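Local coordinates for GCN5-related N-acetyltransferase (Sphaerobacter thermophilus, PDB 3TT2), which probably transfers acyl groups, other than aminoacyl ones, to acceptor molecules, at residues A[221-225]-A[236-242]; A[164-169]-A[266-270]; A[152-158]-A[304-310]; A[184-188]-A[204-210]. All coordinates share one frame; numbering follows the deposited sequence.

Contact 1. Residues A[221-225]-A[236-242]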
loop_
_atom_site.group_PDB
_atom_site.type_symbol
_atom_site.label_atom_id
_atom_site.label_comp_id
_atom_site.label_asym_id
_atom_site.label_seq_id
_atom_site.Cartn_x
_atom_site.Cartn_y
_atom_site.Cartn_z
ATOM N N GLU A 221 13.734 15.107 8.073
ATOM C CA GLU A 221 12.840 16.249 8.227
ATOM C C GLU A 221 11.381 15.774 8.340
ATOM O O GLU A 221 10.571 16.368 9.061
ATOM C CB GLU A 221 12.994 17.146 6.997
ATOM C CG GLU A 221 13.153 18.658 7.218
ATOM C CD GLU A 221 13.265 19.433 5.882
ATOM O OE1 GLU A 221 14.405 19.692 5.426
ATOM O OE2 GLU A 221 12.217 19.781 5.282
ATOM N N LEU A 222 11.072 14.697 7.617
ATOM C CA LEU A 222 9.731 14.112 7.525
ATOM C C LEU A 222 9.463 12.936 8.505
ATOM O O LEU A 222 8.386 12.313 8.470
ATOM C CB LEU A 222 9.493 13.634 6.087
ATOM C CG LEU A 222 9.634 14.580 4.880
ATOM C CD1 LEU A 222 9.451 13.806 3.584
ATOM C CD2 LEU A 222 8.638 15.714 4.956
ATOM N N TRP A 223 10.432 12.606 9.354
ATOM C CA TRP A 223 10.170 11.638 10.404
ATOM C C TRP A 223 9.959 12.332 11.740
ATOM O O TRP A 223 10.906 12.780 12.385
ATOM C CB TRP A 223 11.331 10.668 10.529
ATOM C CG TRP A 223 11.262 9.587 9.558
ATOM C CD1 TRP A 223 10.658 9.620 8.338
ATOM C CD2 TRP A 223 11.782 8.269 9.719
ATOM N NE1 TRP A 223 10.785 8.399 7.719
ATOM C CE2 TRP A 223 11.468 7.551 8.550
ATOM C CE3 TRP A 223 12.490 7.624 10.738
ATOM C CZ2 TRP A 223 11.841 6.221 8.367
ATOM C CZ3 TRP A 223 12.859 6.300 10.559
ATOM C CH2 TRP A 223 12.533 5.615 9.382
ATOM N N LEU A 224 8.714 12.350 12.190
ATOM C CA LEU A 224 8.379 13.028 13.428
ATOM C C LEU A 224 8.054 12.044 14.522
ATOM O O LEU A 224 7.441 11.002 14.290
ATOM C CB LEU A 224 7.203 13.974 13.244
ATOM C CG LEU A 224 7.408 15.066 12.210
ATOM C CD1 LEU A 224 6.211 15.949 12.299
ATOM C CD2 LEU A 224 8.637 15.851 12.510
ATOM N N LEU A 225 8.485 12.397 15.723
ATOM C CA LEU A 225 8.263 11.597 16.897
ATOM C C LEU A 225 7.521 12.470 17.903
ATOM O O LEU A 225 7.926 13.599 18.159
ATOM C CB LEU A 225 9.607 11.180 17.481
ATOM C CG LEU A 225 10.683 10.643 16.535
ATOM C CD1 LEU A 225 11.905 10.186 17.327
ATOM C CD2 LEU A 225 10.159 9.515 15.683
ATOM N N GLY A 236 4.852 8.303 20.170
ATOM C CA GLY A 236 4.129 8.317 18.908
ATOM C C GLY A 236 5.063 8.605 17.757
ATOM O O GLY A 236 6.125 9.156 17.976
ATOM N N THR A 237 4.684 8.223 16.539
ATOM C CA THR A 237 5.510 8.478 15.357
ATOM C C THR A 237 4.635 8.792 14.166
ATOM O O THR A 237 3.513 8.293 14.054
ATOM C CB THR A 237 6.387 7.262 14.958
ATOM O OG1 THR A 237 5.540 6.174 14.572
ATOM C CG2 THR A 237 7.328 6.823 16.097
ATOM N N CYS A 238 5.146 9.660 13.300
ATOM C CA CYS A 238 4.612 9.797 11.977
ATOM C C CYS A 238 5.796 9.817 11.032
ATOM O O CYS A 238 6.544 10.792 10.994
ATOM C CB CYS A 238 3.867 11.117 11.883
ATOM S SG CYS A 238 2.835 11.329 10.442
ATOM N N LEU A 239 5.937 8.784 10.212
ATOM C CA LEU A 239 7.100 8.721 9.366
ATOM C C LEU A 239 6.670 8.928 7.931
ATOM O O LEU A 239 6.121 8.036 7.274
ATOM C CB LEU A 239 7.796 7.384 9.556
ATOM C CG LEU A 239 7.901 6.923 11.017
ATOM C CD1 LEU A 239 8.539 5.551 11.141
ATOM C CD2 LEU A 239 8.668 7.937 11.875
ATOM N N GLY A 240 6.993 10.117 7.434
ATOM C CA GLY A 240 6.664 10.497 6.081
ATOM C C GLY A 240 7.851 10.265 5.177
ATOM O O GLY A 240 8.998 10.090 5.618
ATOM N N GLN A 241 7.559 10.239 3.891
ATOM C CA GLN A 241 8.595 10.188 2.886
ATOM C C GLN A 241 8.137 11.025 1.706
ATOM O O GLN A 241 6.963 11.364 1.602
ATOM C CB GLN A 241 8.839 8.748 2.459
ATOM C CG GLN A 241 7.607 8.118 1.903
ATOM C CD GLN A 241 7.820 6.697 1.480
ATOM O OE1 GLN A 241 7.792 5.780 2.303
ATOM N NE2 GLN A 241 8.026 6.497 0.185
ATOM N N GLU A 242 9.067 11.365 0.825
ATOM C CA GLU A 242 8.739 12.090 -0.399
ATOM C C GLU A 242 9.165 11.301 -1.635
ATOM O O GLU A 242 10.335 10.985 -1.819
ATOM C CB GLU A 242 9.411 13.456 -0.407
ATOM C CG GLU A 242 8.875 14.362 -1.469
ATOM C CD GLU A 242 9.910 15.327 -2.016
ATOM O OE1 GLU A 242 10.392 16.198 -1.251
ATOM O OE2 GLU A 242 10.224 15.217 -3.225
#

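Contact 2. Residues A[164-169]-A[266-270]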
loop_
_atom_site.group_PDB
_atom_site.type_symbol
_atom_site.label_atom_id
_atom_site.label_comp_id
_atom_site.label_asym_id
_atom_site.label_seq_id
_atom_site.Cartn_x
_atom_site.Cartn_y
_atom_site.Cartn_z
ATOM N N PRO A 164 -1.383 24.670 6.641
ATOM C CA PRO A 164 -2.154 23.853 7.571
ATOM C C PRO A 164 -2.315 24.546 8.919
ATOM O O PRO A 164 -1.616 25.513 9.228
ATOM C CB PRO A 164 -1.276 22.601 7.747
ATOM C CG PRO A 164 -0.433 22.551 6.562
ATOM C CD PRO A 164 -0.141 23.990 6.243
ATOM N N PRO A 165 -3.277 24.081 9.711
ATOM C CA PRO A 165 -3.384 24.563 11.081
ATOM C C PRO A 165 -2.149 24.178 11.874
ATOM O O PRO A 165 -1.585 23.116 11.611
ATOM C CB PRO A 165 -4.593 23.797 11.602
ATOM C CG PRO A 165 -5.424 23.580 10.377
ATOM C CD PRO A 165 -4.422 23.236 9.338
ATOM N N ALA A 166 -1.737 25.043 12.803
ATOM C CA ALA A 166 -0.685 24.741 13.774
ATOM C C ALA A 166 -1.142 23.641 14.719
ATOM O O ALA A 166 -2.247 23.699 15.281
ATOM C CB ALA A 166 -0.323 25.979 14.570
ATOM N N PRO A 167 -0.290 22.629 14.896
ATOM C CA PRO A 167 -0.598 21.470 15.722
ATOM C C PRO A 167 -0.923 21.947 17.114
ATOM O O PRO A 167 -0.230 22.843 17.586
ATOM C CB PRO A 167 0.733 20.731 15.749
ATOM C CG PRO A 167 1.407 21.131 14.470
ATOM C CD PRO A 167 1.077 22.567 14.354
ATOM N N GLU A 168 -1.949 21.397 17.752
ATOM C CA GLU A 168 -2.150 21.675 19.159
ATOM C C GLU A 168 -1.639 20.457 19.916
ATOM O O GLU A 168 -2.295 19.407 19.963
ATOM C CB GLU A 168 -3.634 21.886 19.461
ATOM C CG GLU A 168 -4.244 23.150 18.862
ATOM C CD GLU A 168 -5.693 23.374 19.307
ATOM O OE1 GLU A 168 -6.186 22.599 20.160
ATOM O OE2 GLU A 168 -6.335 24.326 18.803
ATOM N N TRP A 169 -0.485 20.608 20.554
ATOM C CA TRP A 169 0.108 19.485 21.264
ATOM C C TRP A 169 -0.410 19.381 22.695
ATOM O O TRP A 169 -0.466 20.364 23.439
ATOM C CB TRP A 169 1.634 19.556 21.253
ATOM C CG TRP A 169 2.229 19.245 19.966
ATOM C CD1 TRP A 169 2.505 20.113 18.997
ATOM C CD2 TRP A 169 2.648 17.954 19.490
ATOM N NE1 TRP A 169 3.069 19.469 17.912
ATOM C CE2 TRP A 169 3.162 18.136 18.196
ATOM C CE3 TRP A 169 2.627 16.670 20.027
ATOM C CZ2 TRP A 169 3.654 17.082 17.427
ATOM C CZ3 TRP A 169 3.116 15.625 19.267
ATOM C CH2 TRP A 169 3.630 15.838 17.983
ATOM N N ALA A 266 -2.032 15.889 16.180
ATOM C CA ALA A 266 -0.883 16.780 16.248
ATOM C C ALA A 266 0.222 16.280 15.349
ATOM O O ALA A 266 0.846 17.080 14.643
ATOM C CB ALA A 266 -0.374 16.901 17.663
ATOM N N LEU A 267 0.487 14.972 15.375
ATOM C CA LEU A 267 1.561 14.424 14.538
ATOM C C LEU A 267 1.291 14.713 13.064
ATOM O O LEU A 267 2.159 15.187 12.359
ATOM C CB LEU A 267 1.774 12.926 14.743
ATOM C CG LEU A 267 2.717 12.607 15.897
ATOM C CD1 LEU A 267 2.731 11.108 16.182
ATOM C CD2 LEU A 267 4.107 13.115 15.632
ATOM N N LEU A 268 0.070 14.443 12.625
ATOM C CA LEU A 268 -0.280 14.632 11.247
ATOM C C LEU A 268 -0.185 16.105 10.866
ATOM O O LEU A 268 0.445 16.445 9.872
ATOM C CB LEU A 268 -1.677 14.080 10.969
ATOM C CG LEU A 268 -1.760 12.580 10.688
ATOM C CD1 LEU A 268 -3.200 12.176 10.377
ATOM C CD2 LEU A 268 -0.824 12.152 9.562
ATOM N N GLN A 269 -0.803 16.969 11.661
ATOM C CA GLN A 269 -0.779 18.408 11.398
ATOM C C GLN A 269 0.652 18.953 11.303
ATOM O O GLN A 269 0.962 19.749 10.412
ATOM C CB GLN A 269 -1.594 19.170 12.445
ATOM C CG GLN A 269 -3.092 19.021 12.267
ATOM C CD GLN A 269 -3.918 19.670 13.395
ATOM O OE1 GLN A 269 -3.468 19.780 14.550
ATOM N NE2 GLN A 269 -5.141 20.100 13.053
ATOM N N GLU A 270 1.523 18.505 12.204
ATOM C CA GLU A 270 2.935 18.875 12.144
ATOM C C GLU A 270 3.658 18.388 10.867
ATOM O O GLU A 270 4.411 19.159 10.252
ATOM C CB GLU A 270 3.667 18.410 13.399
ATOM C CG GLU A 270 5.107 18.879 13.504
ATOM C CD GLU A 270 5.287 20.156 14.314
ATOM O OE1 GLU A 270 6.119 20.993 13.904
ATOM O OE2 GLU A 270 4.620 20.325 15.359
#

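Contact 3. Residues A[152-158]-A[304-310]. With SO4 (sulfate ion), chain G.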
loop_
_atom_site.group_PDB
_atom_site.type_symbol
_atom_site.label_atom_id
_atom_site.label_comp_id
_atom_site.label_asym_id
_atom_site.label_seq_id
_atom_site.Cartn_x
_atom_site.Cartn_y
_atom_site.Cartn_z
ATOM N N ASP A 152 -11.782 -3.056 4.631
ATOM C CA ASP A 152 -11.741 -1.874 3.781
ATOM C C ASP A 152 -10.378 -1.207 3.915
ATOM O O ASP A 152 -9.827 -1.117 5.019
ATOM C CB ASP A 152 -12.804 -0.861 4.206
ATOM C CG ASP A 152 -14.194 -1.235 3.749
ATOM O OD1 ASP A 152 -14.351 -2.236 3.008
ATOM O OD2 ASP A 152 -15.134 -0.503 4.127
ATOM N N ILE A 153 -9.837 -0.737 2.797
ATOM C CA ILE A 153 -8.624 0.058 2.833
ATOM C C ILE A 153 -8.941 1.429 2.253
ATOM O O ILE A 153 -9.421 1.544 1.114
ATOM C CB ILE A 153 -7.465 -0.560 2.029
ATOM C CG1 ILE A 153 -6.826 -1.719 2.783
ATOM C CG2 ILE A 153 -6.380 0.462 1.833
ATOM C CD1 ILE A 153 -7.584 -3.004 2.721
ATOM N N TRP A 154 -8.686 2.470 3.035
ATOM C CA TRP A 154 -8.971 3.808 2.572
ATOM C C TRP A 154 -7.695 4.553 2.235
ATOM O O TRP A 154 -6.764 4.618 3.048
ATOM C CB TRP A 154 -9.722 4.577 3.638
ATOM C CG TRP A 154 -11.004 3.966 4.062
ATOM C CD1 TRP A 154 -11.174 3.020 5.017
ATOM C CD2 TRP A 154 -12.309 4.279 3.568
ATOM N NE1 TRP A 154 -12.503 2.720 5.157
ATOM C CE2 TRP A 154 -13.226 3.477 4.279
ATOM C CE3 TRP A 154 -12.793 5.157 2.592
ATOM C CZ2 TRP A 154 -14.594 3.519 4.048
ATOM C CZ3 TRP A 154 -14.155 5.200 2.364
ATOM C CH2 TRP A 154 -15.041 4.386 3.090
ATOM N N VAL A 155 -7.655 5.120 1.036
ATOM C CA VAL A 155 -6.577 6.022 0.671
ATOM C C VAL A 155 -6.991 7.472 0.917
ATOM O O VAL A 155 -7.871 7.997 0.232
ATOM C CB VAL A 155 -6.197 5.860 -0.791
ATOM C CG1 VAL A 155 -4.926 6.601 -1.063
ATOM C CG2 VAL A 155 -6.024 4.376 -1.112
HETATM N N MSE A 156 -6.344 8.113 1.889
HETATM C CA MSE A 156 -6.636 9.500 2.243
HETATM C C MSE A 156 -5.687 10.390 1.470
HETATM O O MSE A 156 -4.565 10.001 1.172
HETATM C CB MSE A 156 -6.490 9.729 3.748
HETATM C CG MSE A 156 -7.295 8.762 4.583
HETATM SE SE MSE A 156 -9.253 8.708 4.264
HETATM C CE MSE A 156 -9.782 10.485 4.914
ATOM N N ALA A 157 -6.152 11.562 1.082
ATOM C CA ALA A 157 -5.290 12.479 0.350
ATOM C C ALA A 157 -5.461 13.883 0.901
ATOM O O ALA A 157 -6.482 14.196 1.524
ATOM C CB ALA A 157 -5.633 12.434 -1.079
ATOM N N ILE A 158 -4.437 14.710 0.734
ATOM C CA ILE A 158 -4.569 16.127 1.083
ATOM C C ILE A 158 -3.711 17.012 0.181
ATOM O O ILE A 158 -2.556 16.694 -0.090
ATOM C CB ILE A 158 -4.241 16.404 2.577
ATOM C CG1 ILE A 158 -4.638 17.836 2.937
ATOM C CG2 ILE A 158 -2.775 16.117 2.883
ATOM C CD1 ILE A 158 -4.288 18.269 4.342
HETATM N N MSE A 304 -7.696 15.817 5.827
HETATM C CA MSE A 304 -7.625 14.924 4.719
HETATM C C MSE A 304 -9.012 14.616 4.231
HETATM O O MSE A 304 -9.988 15.022 4.850
HETATM C CB MSE A 304 -6.898 13.678 5.140
HETATM C CG MSE A 304 -5.418 13.748 4.894
HETATM SE SE MSE A 304 -4.498 12.285 5.747
HETATM C CE MSE A 304 -4.997 12.770 7.542
ATOM N N HIS A 305 -9.080 13.876 3.130
ATOM C CA HIS A 305 -10.334 13.525 2.484
ATOM C C HIS A 305 -10.143 12.196 1.751
ATOM O O HIS A 305 -9.016 11.720 1.593
ATOM C CB HIS A 305 -10.781 14.616 1.528
ATOM C CG HIS A 305 -9.975 14.673 0.271
ATOM N ND1 HIS A 305 -8.786 15.367 0.181
ATOM C CD2 HIS A 305 -10.177 14.106 -0.942
ATOM C CE1 HIS A 305 -8.293 15.227 -1.036
ATOM N NE2 HIS A 305 -9.117 14.465 -1.734
ATOM N N VAL A 306 -11.237 11.571 1.346
ATOM C CA VAL A 306 -11.142 10.250 0.748
ATOM C C VAL A 306 -10.786 10.323 -0.749
ATOM O O VAL A 306 -11.522 10.878 -1.553
ATOM C CB VAL A 306 -12.463 9.464 0.967
ATOM C CG1 VAL A 306 -12.411 8.094 0.347
ATOM C CG2 VAL A 306 -12.748 9.323 2.437
ATOM N N LYS A 307 -9.656 9.729 -1.115
ATOM C CA LYS A 307 -9.288 9.596 -2.516
ATOM C C LYS A 307 -10.052 8.409 -3.085
ATOM O O LYS A 307 -11.000 8.582 -3.852
ATOM C CB LYS A 307 -7.776 9.400 -2.685
ATOM C CG LYS A 307 -7.341 9.427 -4.106
ATOM C CD LYS A 307 -5.840 9.440 -4.227
ATOM C CE LYS A 307 -5.411 9.663 -5.673
ATOM N NZ LYS A 307 -4.046 9.088 -5.936
ATOM N N HIS A 308 -9.667 7.198 -2.701
ATOM C CA HIS A 308 -10.442 6.017 -3.085
ATOM C C HIS A 308 -10.477 4.967 -1.972
ATOM O O HIS A 308 -9.740 5.048 -0.994
ATOM C CB HIS A 308 -10.051 5.422 -4.452
ATOM C CG HIS A 308 -8.613 5.600 -4.825
ATOM N ND1 HIS A 308 -8.230 6.320 -5.939
ATOM C CD2 HIS A 308 -7.476 5.111 -4.282
ATOM C CE1 HIS A 308 -6.914 6.304 -6.034
ATOM N NE2 HIS A 308 -6.429 5.562 -5.055
ATOM N N ARG A 309 -11.390 4.016 -2.116
ATOM C CA ARG A 309 -11.627 2.972 -1.138
ATOM C C ARG A 309 -11.423 1.623 -1.807
ATOM O O ARG A 309 -12.000 1.348 -2.860
ATOM C CB ARG A 309 -13.073 3.060 -0.659
ATOM C CG ARG A 309 -13.550 1.868 0.175
ATOM C CD ARG A 309 -15.000 2.061 0.524
ATOM N NE ARG A 309 -15.675 0.857 0.980
ATOM C CZ ARG A 309 -16.838 0.446 0.488
ATOM N NH1 ARG A 309 -17.420 1.142 -0.484
ATOM N NH2 ARG A 309 -17.413 -0.656 0.961
ATOM N N TYR A 310 -10.609 0.774 -1.204
ATOM C CA TYR A 310 -10.460 -0.562 -1.741
ATOM C C TYR A 310 -11.057 -1.560 -0.762
ATOM O O TYR A 310 -11.068 -1.324 0.446
ATOM C CB TYR A 310 -8.991 -0.906 -1.994
ATOM C CG TYR A 310 -8.305 -0.106 -3.071
ATOM C CD1 TYR A 310 -8.138 -0.616 -4.354
ATOM C CD2 TYR A 310 -7.797 1.144 -2.805
ATOM C CE1 TYR A 310 -7.486 0.110 -5.340
ATOM C CE2 TYR A 310 -7.159 1.879 -3.780
ATOM C CZ TYR A 310 -7.004 1.361 -5.043
ATOM O OH TYR A 310 -6.354 2.111 -5.999
HETATM S S SO4 G . -14.608 4.681 -4.298
HETATM O O1 SO4 G . -14.971 4.786 -2.881
HETATM O O2 SO4 G . -14.149 5.982 -4.791
HETATM O O3 SO4 G . -13.539 3.700 -4.462
HETATM O O4 SO4 G . -15.774 4.242 -5.062
#

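Contact 4. Residues A[184-188]-A[204-210]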
loop_
_atom_site.group_PDB
_atom_site.type_symbol
_atom_site.label_atom_id
_atom_site.label_comp_id
_atom_site.label_asym_id
_atom_site.label_seq_id
_atom_site.Cartn_x
_atom_site.Cartn_y
_atom_site.Cartn_z
ATOM N N GLU A 184 17.482 5.979 15.995
ATOM C CA GLU A 184 17.177 4.746 15.255
ATOM C C GLU A 184 16.463 3.655 16.067
ATOM O O GLU A 184 15.322 3.311 15.776
ATOM C CB GLU A 184 18.434 4.172 14.594
ATOM C CG GLU A 184 18.712 4.687 13.201
ATOM C CD GLU A 184 19.501 5.984 13.186
ATOM O OE1 GLU A 184 19.987 6.420 14.246
ATOM O OE2 GLU A 184 19.641 6.572 12.096
ATOM N N ARG A 185 17.133 3.110 17.075
ATOM C CA ARG A 185 16.589 1.963 17.794
ATOM C C ARG A 185 15.308 2.332 18.519
ATOM O O ARG A 185 14.354 1.568 18.513
ATOM C CB ARG A 185 17.615 1.405 18.786
ATOM C CG ARG A 185 17.135 0.211 19.636
ATOM C CD ARG A 185 17.731 -1.134 19.159
ATOM N NE ARG A 185 17.199 -2.288 19.895
ATOM C CZ ARG A 185 16.144 -3.012 19.516
ATOM N NH1 ARG A 185 15.498 -2.714 18.400
ATOM N NH2 ARG A 185 15.733 -4.042 20.251
ATOM N N ALA A 186 15.295 3.515 19.124
ATOM C CA ALA A 186 14.175 3.960 19.944
ATOM C C ALA A 186 12.915 4.142 19.120
ATOM O O ALA A 186 11.818 3.863 19.591
ATOM C CB ALA A 186 14.525 5.247 20.632
ATOM N N THR A 187 13.090 4.631 17.896
ATOM C CA THR A 187 11.994 4.887 16.975
ATOM C C THR A 187 11.425 3.577 16.499
ATOM O O THR A 187 10.215 3.384 16.437
ATOM C CB THR A 187 12.490 5.630 15.740
ATOM O OG1 THR A 187 12.700 7.005 16.070
ATOM C CG2 THR A 187 11.481 5.544 14.631
ATOM N N TYR A 188 12.326 2.677 16.148
ATOM C CA TYR A 188 11.951 1.334 15.773
ATOM C C TYR A 188 11.099 0.623 16.840
ATOM O O TYR A 188 10.152 -0.085 16.507
ATOM C CB TYR A 188 13.206 0.519 15.495
ATOM C CG TYR A 188 12.911 -0.947 15.460
ATOM C CD1 TYR A 188 12.273 -1.508 14.364
ATOM C CD2 TYR A 188 13.237 -1.777 16.536
ATOM C CE1 TYR A 188 11.988 -2.854 14.323
ATOM C CE2 TYR A 188 12.962 -3.126 16.499
ATOM C CZ TYR A 188 12.329 -3.655 15.392
ATOM O OH TYR A 188 12.038 -4.992 15.335
ATOM N N SER A 204 8.612 -6.745 11.886
ATOM C CA SER A 204 9.926 -6.743 11.255
ATOM C C SER A 204 10.955 -6.706 12.363
ATOM O O SER A 204 10.751 -6.045 13.378
ATOM C CB SER A 204 10.111 -5.507 10.372
ATOM O OG SER A 204 9.189 -5.492 9.303
ATOM N N THR A 205 12.068 -7.398 12.183
ATOM C CA THR A 205 13.143 -7.252 13.142
ATOM C C THR A 205 13.799 -5.899 12.922
ATOM O O THR A 205 13.424 -5.161 12.015
ATOM C CB THR A 205 14.175 -8.335 12.973
ATOM O OG1 THR A 205 14.628 -8.331 11.618
ATOM C CG2 THR A 205 13.556 -9.675 13.286
ATOM N N PHE A 206 14.785 -5.575 13.745
ATOM C CA PHE A 206 15.398 -4.256 13.692
ATOM C C PHE A 206 16.263 -4.079 12.449
ATOM O O PHE A 206 16.227 -3.031 11.809
ATOM C CB PHE A 206 16.203 -3.986 14.962
ATOM C CG PHE A 206 16.889 -2.660 14.975
ATOM C CD1 PHE A 206 16.182 -1.492 14.741
ATOM C CD2 PHE A 206 18.239 -2.573 15.233
ATOM C CE1 PHE A 206 16.808 -0.261 14.755
ATOM C CE2 PHE A 206 18.869 -1.352 15.253
ATOM C CZ PHE A 206 18.149 -0.192 15.012
ATOM N N GLU A 207 17.029 -5.100 12.091
ATOM C CA GLU A 207 17.871 -4.989 10.912
ATOM C C GLU A 207 17.031 -4.863 9.644
ATOM O O GLU A 207 17.369 -4.089 8.746
ATOM C CB GLU A 207 18.855 -6.153 10.821
ATOM C CG GLU A 207 19.847 -6.190 11.977
ATOM C CD GLU A 207 19.249 -6.766 13.261
ATOM O OE1 GLU A 207 18.375 -7.655 13.165
ATOM O OE2 GLU A 207 19.650 -6.330 14.367
ATOM N N ARG A 208 15.932 -5.610 9.585
ATOM C CA ARG A 208 14.990 -5.523 8.471
ATOM C C ARG A 208 14.456 -4.107 8.341
ATOM O O ARG A 208 14.427 -3.533 7.252
ATOM C CB ARG A 208 13.816 -6.486 8.677
ATOM C CG ARG A 208 14.047 -7.909 8.180
ATOM C CD ARG A 208 13.042 -8.881 8.796
ATOM N NE ARG A 208 13.087 -10.207 8.181
ATOM C CZ ARG A 208 13.966 -11.154 8.494
ATOM N NH1 ARG A 208 14.892 -10.927 9.416
ATOM N NH2 ARG A 208 13.924 -12.330 7.880
ATOM N N TRP A 209 14.034 -3.546 9.466
ATOM C CA TRP A 209 13.504 -2.199 9.488
ATOM C C TRP A 209 14.545 -1.193 9.019
ATOM O O TRP A 209 14.238 -0.289 8.246
ATOM C CB TRP A 209 13.020 -1.866 10.883
ATOM C CG TRP A 209 12.473 -0.491 11.015
ATOM C CD1 TRP A 209 11.225 -0.068 10.678
ATOM C CD2 TRP A 209 13.156 0.648 11.540
ATOM N NE1 TRP A 209 11.090 1.268 10.954
ATOM C CE2 TRP A 209 12.265 1.731 11.482
ATOM C CE3 TRP A 209 14.439 0.858 12.051
ATOM C CZ2 TRP A 209 12.615 3.003 11.920
ATOM C CZ3 TRP A 209 14.783 2.125 12.481
ATOM C CH2 TRP A 209 13.878 3.176 12.416
ATOM N N LEU A 210 15.783 -1.367 9.470
ATOM C CA LEU A 210 16.893 -0.518 9.038
ATOM C C LEU A 210 17.094 -0.495 7.531
ATOM O O LEU A 210 17.352 0.552 6.954
ATOM C CB LEU A 210 18.199 -0.965 9.686
ATOM C CG LEU A 210 18.456 -0.525 11.124
ATOM C CD1 LEU A 210 19.915 -0.754 11.472
ATOM C CD2 LEU A 210 18.064 0.936 11.330
#

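Contact 1. Residues A[221-225]-A[236-242]
With chi1 -83° in Trp-223 and -43° in Leu-239, each CG stands beside its own backbone N, and the indole is laid against the leucine of the facing strand. Leu-239 CB sits over the indole face, 3.7 Å from the centroid of the five-membered ring, while its CD2 lies 3.8 Å from Trp-223 CD2. At the ring edge, in plane, Trp-223 CD1 meets Gly-240 O at 3.2 Å. An alanine in place of this tryptophan would probably leave Leu-239 without its aromatic cover and open a gap on that face. Leu-224 and Cys-238 form the hydrogen-bonded pair, with N-O distances of 2.9 Å from Leu-224 N to Cys-238 O and 2.8 Å from Cys-238 N to Leu-224 O; Gly-240 N adds a bond to Leu-222 O. This antiparallel hairpin is packed on both faces: Leu-224 and Cys-238 touch helix 263-278, Leu-225, Thr-237 and Leu-239 touch helix 184-194, and strands 173-177 and 246-254 continue the sheet.

Contact 2. Residues A[164-169]-A[266-270]
Pro-164 and Pro-165 graze Gln-269, the latter with its CB 4.0 Å from Gln-269 NE2. Pro-167 settles deeper onto helix 263-278. Its ring edge points CG at Glu-270, 3.4 Å from Glu-270 OE2 and 3.7 Å from Glu-270 CB, and its CB lies near Ala-266, while Gln-269 OE1 comes to 3.5 Å from Pro-167 CA. Glu-168 adds its backbone, Glu-168 O lying 3.9 Å from Ala-266 CB. Trp-169 then closes down on the helix: Ala-266 CB sits over the centre of the six-membered ring, 3.7 Å from its centroid, and Leu-267 CD2 meets the far rim at Trp-169 CH2. Because Glu-270 bends at chi2 (95°), its carboxylate turns to the indole edge, where Trp-169 NE1 donates to Glu-270 OE2 at 3.1 Å, nearly in the ring plane and with an N-H...O angle of 158°. A leucine at the tryptophan position would probably leave Glu-270 OE2 without this donor and Ala-266 without its flat cover. The proline-rich linker between strands 148-159 and 173-177 is thus fastened by one directional bond to a carboxylate, with apolar contacts supplying most of the remaining grip.

Contact 3. Residues A[152-158]-A[304-310]
Arg-309 CD lies over the six-membered ring of Trp-154, 3.8 Å from its centroid, the two side chains running alongside each other. Val-306 CG1 meets that ring in plane at Trp-154 CE3. Arg-309 NE reaches Asp-152 OD2 in a long, weak salt bridge of 3.5 Å, the carboxylate and guanidinium planes 73° apart. A sulfate ion, probably from the crystallisation liquor, accepts from Arg-309 N. On the face opposite Trp-154 and Arg-309, Val-155 CG2 packs 3.8 Å from Tyr-310 CE2. The ladder pairs strand 148-159 with strand 305-316, flanked by strands 282-290 and 125-132 respectively, and so joins the N- and C-terminal parts of the chain. Ile-153 and Tyr-310 exchange two N-H...O bonds; at a classic beta bulge, Lys-307 and His-308 both face Val-155, Lys-307 N bonding Val-155 O and Val-155 N His-308 O. Farther out, Asp-152 OD2 also accepts from Arg-292 N, and Lys-307 NZ pairs with Glu-284. Asp-152 may partly balance the closely spaced Arg-309 and Arg-292, whereas the pairing itself rests on backbone bonds and apolar packing.

Contact 4. Residues A[184-188]-A[204-210]
Aromatic packing joins two helices on one side of the sheet, the start of helix 184-194 meeting the start of helix 206-213 with their short axes at 104°. Tyr-188 does most of the bridging. Its CG is anti to the backbone N (chi1 165°), which sends the ring across to the other helix and between Phe-206 and Trp-209. Phe-206 CD1 rests over one face of the tyrosine, 3.4 Å from Tyr-188 CG, and the two ring planes meet obliquely. The Trp-209 indole presents a face to Tyr-188 CB, 3.8 Å from the centroid of the six-membered ring, and lies 3.5 Å at CG from Tyr-188 CD1. The three rings make up an aromatic cluster between the two helices. Tyr-188 OH reaches beyond it to donate to Ser-204 O at 2.6 Å, approaching on a carbonyl lone pair, just ahead of the N-cap residue Thr-205; the phenol is thereby pinned at its far end to the lead-in of the second helix. Arg-185 approaches Phe-206 over the face opposite Leu-210 CG: its CD makes a CH-pi contact 4.2 Å from the ring centroid, and its CZ a cation-pi contact at 5.0 Å. Thr-187 CG2 crosses at about a right angle to touch Trp-209 CZ2, while its hydroxyl is bonded to Asp-183 O. Glu-184 turns its carboxylate back to Gly-181 N, leaving its CG to meet Leu-210 CD2.

From the N terminus, strand 148-159 opens contact 3, which closes only at strand 305-316 and so spans the other three. Contact 2 begins next, in the linker, and closes on helix 263-278, inside the span of contact 3. Within contact 2 lie contacts 4 and 1 in series: the helix pair closes first, then the hairpin; no loops cross. Contact 1 is sandwiched, touching contact 2 where Leu-224 CD1 meets Glu-270 CG and contact 4 where Trp-223 CZ3 meets Trp-209 CZ2. Leu-268 CD1 against Met-304 CE joins contact 2 to contact 3. Together they tie helices, linker and hairpin to the strand pair that joins the N- and C-terminal parts of the chain.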